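Local structure of McyG protein (Microcystis aeruginosa PCC 7806, 4R0M) at residues Thr35-Arg38 with Thr42-Phe45; Leu219-Leu224 with Leu257-Leu262. The protein probably activates phenylalanine or a related acid as its adenylate and loads it onto an attached peptidyl carrier domain, as the starter module of microcystin synthesis. All blocks are in the same frame, centred on the assembly; numbering follows the deposited sequence.

Interaction 1 (Thr35-Arg38 with Thr42-Phe45)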
loop_
_atom_site.group_PDB
_atom_site.type_symbol
_atom_site.label_atom_id
_atom_site.label_comp_id
_atom_site.label_asym_id
_atom_site.label_seq_id
_atom_site.Cartn_x
_atom_site.Cartn_y
_atom_site.Cartn_z
ATOM N N THR A 35 1.647 -2.339 -20.328
ATOM C CA THR A 35 1.820 -0.992 -20.850
ATOM C C THR A 35 2.430 -0.120 -19.755
ATOM O O THR A 35 1.820 0.086 -18.702
ATOM C CB THR A 35 0.478 -0.389 -21.314
ATOM O OG1 THR A 35 -0.124 -1.252 -22.286
ATOM C CG2 THR A 35 0.682 0.996 -21.927
ATOM N N TYR A 36 3.644 0.367 -20.002
ATOM C CA TYR A 36 4.319 1.271 -19.077
ATOM C C TYR A 36 4.091 2.715 -19.496
ATOM O O TYR A 36 4.435 3.104 -20.617
ATOM C CB TYR A 36 5.825 1.005 -19.048
ATOM C CG TYR A 36 6.232 -0.405 -18.696
ATOM C CD1 TYR A 36 6.313 -0.820 -17.367
ATOM C CD2 TYR A 36 6.574 -1.319 -19.694
ATOM C CE1 TYR A 36 6.707 -2.110 -17.042
ATOM C CE2 TYR A 36 6.965 -2.612 -19.381
ATOM C CZ TYR A 36 7.031 -3.003 -18.054
ATOM O OH TYR A 36 7.422 -4.286 -17.744
ATOM N N ILE A 37 3.507 3.503 -18.599
ATOM C CA ILE A 37 3.426 4.948 -18.797
ATOM C C ILE A 37 4.694 5.569 -18.217
ATOM O O ILE A 37 5.046 5.315 -17.067
ATOM C CB ILE A 37 2.175 5.569 -18.128
ATOM C CG1 ILE A 37 0.898 4.793 -18.494
ATOM C CG2 ILE A 37 2.048 7.051 -18.470
ATOM C CD1 ILE A 37 0.531 4.784 -19.965
ATOM N N ARG A 38 5.389 6.361 -19.025
ATOM C CA ARG A 38 6.588 7.056 -18.565
ATOM C C ARG A 38 6.222 8.396 -17.930
ATOM O O ARG A 38 5.069 8.828 -18.013
ATOM C CB ARG A 38 7.576 7.240 -19.720
ATOM C CG ARG A 38 8.391 5.993 -20.016
ATOM C CD ARG A 38 9.222 6.119 -21.284
ATOM N NE ARG A 38 8.401 6.035 -22.491
ATOM C CZ ARG A 38 8.734 5.356 -23.586
ATOM N NH1 ARG A 38 9.869 4.671 -23.637
ATOM N NH2 ARG A 38 7.919 5.347 -24.632
ATOM N N THR A 42 4.456 9.406 -22.262
ATOM C CA THR A 42 4.592 8.507 -23.412
ATOM C C THR A 42 4.394 7.063 -22.952
ATOM O O THR A 42 4.463 6.768 -21.753
ATOM C CB THR A 42 5.956 8.648 -24.124
ATOM O OG1 THR A 42 7.020 8.442 -23.187
ATOM C CG2 THR A 42 6.095 10.023 -24.766
ATOM N N GLU A 43 4.145 6.166 -23.903
ATOM C CA GLU A 43 3.797 4.785 -23.574
ATOM C C GLU A 43 4.730 3.767 -24.218
ATOM O O GLU A 43 5.319 4.020 -25.270
ATOM C CB GLU A 43 2.344 4.493 -23.955
ATOM C CG GLU A 43 1.361 5.535 -23.444
ATOM C CD GLU A 43 -0.086 5.104 -23.558
ATOM O OE1 GLU A 43 -0.375 4.131 -24.288
ATOM O OE2 GLU A 43 -0.937 5.751 -22.911
ATOM N N TYR A 44 4.856 2.615 -23.566
ATOM C CA TYR A 44 5.696 1.528 -24.045
ATOM C C TYR A 44 5.020 0.194 -23.732
ATOM O O TYR A 44 4.787 -0.138 -22.564
ATOM C CB TYR A 44 7.091 1.619 -23.413
ATOM C CG TYR A 44 8.005 0.442 -23.684
ATOM C CD1 TYR A 44 8.249 -0.000 -24.988
ATOM C CD2 TYR A 44 8.646 -0.216 -22.634
ATOM C CE1 TYR A 44 9.089 -1.077 -25.234
ATOM C CE2 TYR A 44 9.491 -1.291 -22.869
ATOM C CZ TYR A 44 9.709 -1.718 -24.169
ATOM O OH TYR A 44 10.548 -2.784 -24.404
ATOM N N PHE A 45 4.684 -0.552 -24.781
ATOM C CA PHE A 45 4.018 -1.842 -24.624
ATOM C C PHE A 45 5.018 -2.992 -24.642
ATOM O O PHE A 45 5.898 -3.053 -25.499
ATOM C CB PHE A 45 2.937 -2.041 -25.697
ATOM C CG PHE A 45 2.239 -3.376 -25.626
ATOM C CD1 PHE A 45 1.336 -3.658 -24.599
ATOM C CD2 PHE A 45 2.473 -4.351 -26.596
ATOM C CE1 PHE A 45 0.693 -4.887 -24.537
ATOM C CE2 PHE A 45 1.828 -5.579 -26.539
ATOM C CZ PHE A 45 0.938 -5.848 -25.508
#
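Residues Thr35-Ile37 and Glu43-Phe45 run antiparallel, their axes 4.6 Å apart and 161° between their directions. Tyr36 and Tyr44 form the hydrogen-bonded pair: Tyr36 N reaches Tyr44 O at 2.9 Å in a nearly straight bond, while the return bond from Tyr44 N to Tyr36 O is more bent. Beyond the strand ends, Arg38 N donates a hydrogen bond to Thr42 O at 2.9 Å and closes the last pairing before the turn. This is a beta hairpin at the border of the large mixed sheet of the adenylation domain; 43-47 is an outermost strand, and 33-37 joins it to strand 243-246. On one face the two tyrosine side chains lie side by side, Tyr36 CD2 meeting Tyr44 CD2 at 3.8 Å. The Tyr36 ring also packs on helix 80-93, and its OH bonds to Gln46. Arg38 bends at chi3 (-74°), which brings NE to Thr42 OG1 in a bent hydrogen bond of 2.9 Å, the hydroxyl oxygen tilted from the guanidinium plane; Asp40 also bonds to that hydroxyl. Tyr44 CB sits over one face of the guanidinium, near its rim. On the other face of the sheet, Ile37 CD1 lies against the Glu43 carboxylate, 3.4 Å from OE2, the oxygen held by Lys265 and His266. Farther along, Thr35 OG1 approaches the edge of the Phe45 ring at CD1, 3.6 Å away.

Interaction 2 (Leu219-Leu224 with Leu257-Leu262)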
loop_
_atom_site.group_PDB
_atom_site.type_symbol
_atom_site.label_atom_id
_atom_site.label_comp_id
_atom_site.label_asym_id
_atom_site.label_seq_id
_atom_site.Cartn_x
_atom_site.Cartn_y
_atom_site.Cartn_z
ATOM N N LEU A 219 -5.120 -0.907 -14.078
ATOM C CA LEU A 219 -4.208 0.232 -14.013
ATOM C C LEU A 219 -3.721 0.457 -12.584
ATOM O O LEU A 219 -4.522 0.644 -11.662
ATOM C CB LEU A 219 -4.863 1.502 -14.575
ATOM C CG LEU A 219 -4.042 2.801 -14.611
ATOM C CD1 LEU A 219 -4.438 3.667 -15.796
ATOM C CD2 LEU A 219 -4.164 3.592 -13.316
ATOM N N ASN A 220 -2.401 0.435 -12.418
ATOM C CA ASN A 220 -1.766 0.724 -11.143
ATOM C C ASN A 220 -0.937 2.000 -11.212
ATOM O O ASN A 220 -0.226 2.236 -12.193
ATOM C CB ASN A 220 -0.870 -0.437 -10.711
ATOM C CG ASN A 220 -0.065 -0.118 -9.464
ATOM O OD1 ASN A 220 -0.616 0.051 -8.379
ATOM N ND2 ASN A 220 1.249 -0.028 -9.618
ATOM N N TRP A 221 -1.029 2.818 -10.169
ATOM C CA TRP A 221 -0.159 3.984 -10.052
ATOM C C TRP A 221 0.528 4.067 -8.712
ATOM O O TRP A 221 1.108 5.092 -8.365
ATOM C CB TRP A 221 -0.897 5.270 -10.410
ATOM C CG TRP A 221 -2.036 5.629 -9.491
ATOM C CD1 TRP A 221 -3.308 5.065 -9.449
ATOM C CD2 TRP A 221 -2.050 6.681 -8.463
ATOM N NE1 TRP A 221 -4.078 5.665 -8.485
ATOM C CE2 TRP A 221 -3.387 6.642 -7.858
ATOM C CE3 TRP A 221 -1.120 7.605 -7.990
ATOM C CZ2 TRP A 221 -3.753 7.505 -6.833
ATOM C CZ3 TRP A 221 -1.503 8.470 -6.957
ATOM C CH2 TRP A 221 -2.785 8.419 -6.394
HETATM N N MSE A 222 0.519 2.992 -7.955
HETATM C CA MSE A 222 1.244 2.889 -6.716
HETATM C C MSE A 222 2.601 2.364 -6.973
HETATM O O MSE A 222 2.776 1.722 -7.957
HETATM C CB MSE A 222 0.557 1.925 -5.781
HETATM C CG MSE A 222 -0.770 2.414 -5.222
HETATM SE SE MSE A 222 -0.853 4.051 -4.196
HETATM C CE MSE A 222 -1.639 5.152 -5.527
ATOM N N PRO A 223 3.573 2.639 -6.138
ATOM C CA PRO A 223 4.927 2.130 -6.386
ATOM C C PRO A 223 4.981 0.603 -6.376
ATOM O O PRO A 223 4.253 -0.042 -5.621
ATOM C CB PRO A 223 5.757 2.717 -5.233
ATOM C CG PRO A 223 4.770 3.173 -4.218
ATOM C CD PRO A 223 3.525 3.534 -4.969
ATOM N N LEU A 224 5.850 0.047 -7.213
ATOM C CA LEU A 224 5.864 -1.386 -7.495
ATOM C C LEU A 224 6.361 -2.280 -6.366
ATOM O O LEU A 224 6.155 -3.489 -6.408
ATOM C CB LEU A 224 6.654 -1.670 -8.778
ATOM C CG LEU A 224 6.066 -1.204 -10.114
ATOM C CD1 LEU A 224 7.002 -1.594 -11.244
ATOM C CD2 LEU A 224 4.684 -1.784 -10.361
ATOM N N LEU A 257 -5.985 14.439 -11.954
ATOM C CA LEU A 257 -6.971 14.163 -13.001
ATOM C C LEU A 257 -6.447 13.268 -14.127
ATOM O O LEU A 257 -7.234 12.701 -14.887
ATOM C CB LEU A 257 -7.549 15.469 -13.568
ATOM C CG LEU A 257 -8.467 16.291 -12.653
ATOM C CD1 LEU A 257 -9.058 17.470 -13.408
ATOM C CD2 LEU A 257 -9.577 15.441 -12.048
ATOM N N GLN A 258 -5.124 13.140 -14.220
ATOM C CA GLN A 258 -4.496 12.230 -15.180
ATOM C C GLN A 258 -4.901 10.775 -14.955
ATOM O O GLN A 258 -4.909 9.977 -15.891
ATOM C CB GLN A 258 -2.971 12.367 -15.152
ATOM C CG GLN A 258 -2.437 13.459 -16.063
ATOM C CD GLN A 258 -2.815 13.242 -17.517
ATOM O OE1 GLN A 258 -3.601 14.000 -18.085
ATOM N NE2 GLN A 258 -2.269 12.189 -18.122
ATOM N N TRP A 259 -5.235 10.444 -13.709
ATOM C CA TRP A 259 -5.761 9.129 -13.359
ATOM C C TRP A 259 -7.064 8.873 -14.062
ATOM O O TRP A 259 -7.276 7.789 -14.605
ATOM C CB TRP A 259 -5.929 9.012 -11.846
ATOM C CG TRP A 259 -6.312 7.633 -11.356
ATOM C CD1 TRP A 259 -6.104 6.410 -11.994
ATOM C CD2 TRP A 259 -6.949 7.287 -10.076
ATOM N NE1 TRP A 259 -6.574 5.374 -11.231
ATOM C CE2 TRP A 259 -7.089 5.826 -10.069
ATOM C CE3 TRP A 259 -7.408 8.013 -8.983
ATOM C CZ2 TRP A 259 -7.664 5.146 -9.004
ATOM C CZ3 TRP A 259 -7.987 7.316 -7.915
ATOM C CH2 TRP A 259 -8.112 5.917 -7.928
ATOM N N LEU A 260 -7.939 9.878 -14.062
ATOM C CA LEU A 260 -9.228 9.811 -14.746
ATOM C C LEU A 260 -9.058 9.788 -16.264
ATOM O O LEU A 260 -9.801 9.104 -16.972
ATOM C CB LEU A 260 -10.111 10.992 -14.329
ATOM C CG LEU A 260 -11.092 10.851 -13.153
ATOM C CD1 LEU A 260 -10.532 10.062 -11.976
ATOM C CD2 LEU A 260 -11.559 12.228 -12.702
ATOM N N GLU A 261 -8.072 10.540 -16.747
ATOM C CA GLU A 261 -7.733 10.596 -18.165
ATOM C C GLU A 261 -7.284 9.225 -18.677
ATOM O O GLU A 261 -7.689 8.792 -19.759
ATOM C CB GLU A 261 -6.635 11.642 -18.395
ATOM C CG GLU A 261 -6.102 11.727 -19.822
ATOM C CD GLU A 261 -6.923 12.629 -20.732
ATOM O OE1 GLU A 261 -8.054 13.016 -20.365
ATOM O OE2 GLU A 261 -6.428 12.958 -21.831
ATOM N N LEU A 262 -6.454 8.550 -17.885
ATOM C CA LEU A 262 -5.909 7.248 -18.263
ATOM C C LEU A 262 -6.945 6.125 -18.191
ATOM O O LEU A 262 -6.894 5.184 -18.987
ATOM C CB LEU A 262 -4.676 6.913 -17.421
ATOM C CG LEU A 262 -3.398 7.713 -17.716
ATOM C CD1 LEU A 262 -2.421 7.594 -16.555
ATOM C CD2 LEU A 262 -2.744 7.291 -19.027
#
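Trp221 drives the edge of its indole into the face of Trp259, an edge-to-face pair in which NE1 of Trp221 stands above the ring of Trp259, 3.4 Å from CE2. The five-membered rings are 4.3 Å apart between centroids and their planes meet at 51°, so the stack is tilted rather than a perpendicular T. It lies in the buried core of the adenylation domain, where strand 217-220 of the mixed sheet, and the loop leaving it, pack against helix 258-265. Beside the tryptophans, Leu219 splits its two methyls between two helix residues one turn apart: CD2 touches Trp259 at CD1, 3.7 Å away, and CD1 meets Leu262 CB at 3.6 Å.

The torsions set up this meeting. Trp221 holds CG between its backbone N and carbonyl carbon (chi1 64°), whereas Trp259 carries CG anti to its N and extends its indole from the helix toward the strand. Met222, modelled as selenomethionine, folds back so that its CE lies over the centre of one face of the Trp221 ring. Met249 and Val252 of helix 249-254 also pack on Trp221, and Val252 touches Trp259 as well. Ser271 of the adjacent strand 270-273 links the two segments through a single hydroxyl, its OG bonding both Trp259 NE1 and Leu219 O. The side chain of Trp221 is about 11 Å from the bound phenylalanyl-adenylate, too far to touch it. At the end of the strand, Asn220 forms an Asx turn: OD1 accepts from Met222 N at 3.2 Å, with the donor above the carbonyl plane. Its ND2 bonds to His246 ND1 in the neighbouring strand 243-246 and also donates to Met222 O at 2.9 Å.

From the N terminus, interaction 1 comes first and closes a tight turn, with only three residues between its segments. Interaction 2 opens much later and closes over 32 residues, a loop that includes helix 227-240, strand 243-246 and helix 249-254. The two are therefore in series, neither nested nor crossed. They nevertheless share one mixed sheet, in which strand 243-246 lies between strands 33-37 and 217-220: the first contact adds the border hairpin, and the second seats helix 258-265 against the sheet. Their centres are 12 Å apart, and they touch directly where Ile37 CD1 packs against Leu262 CD2 at 4.2 Å.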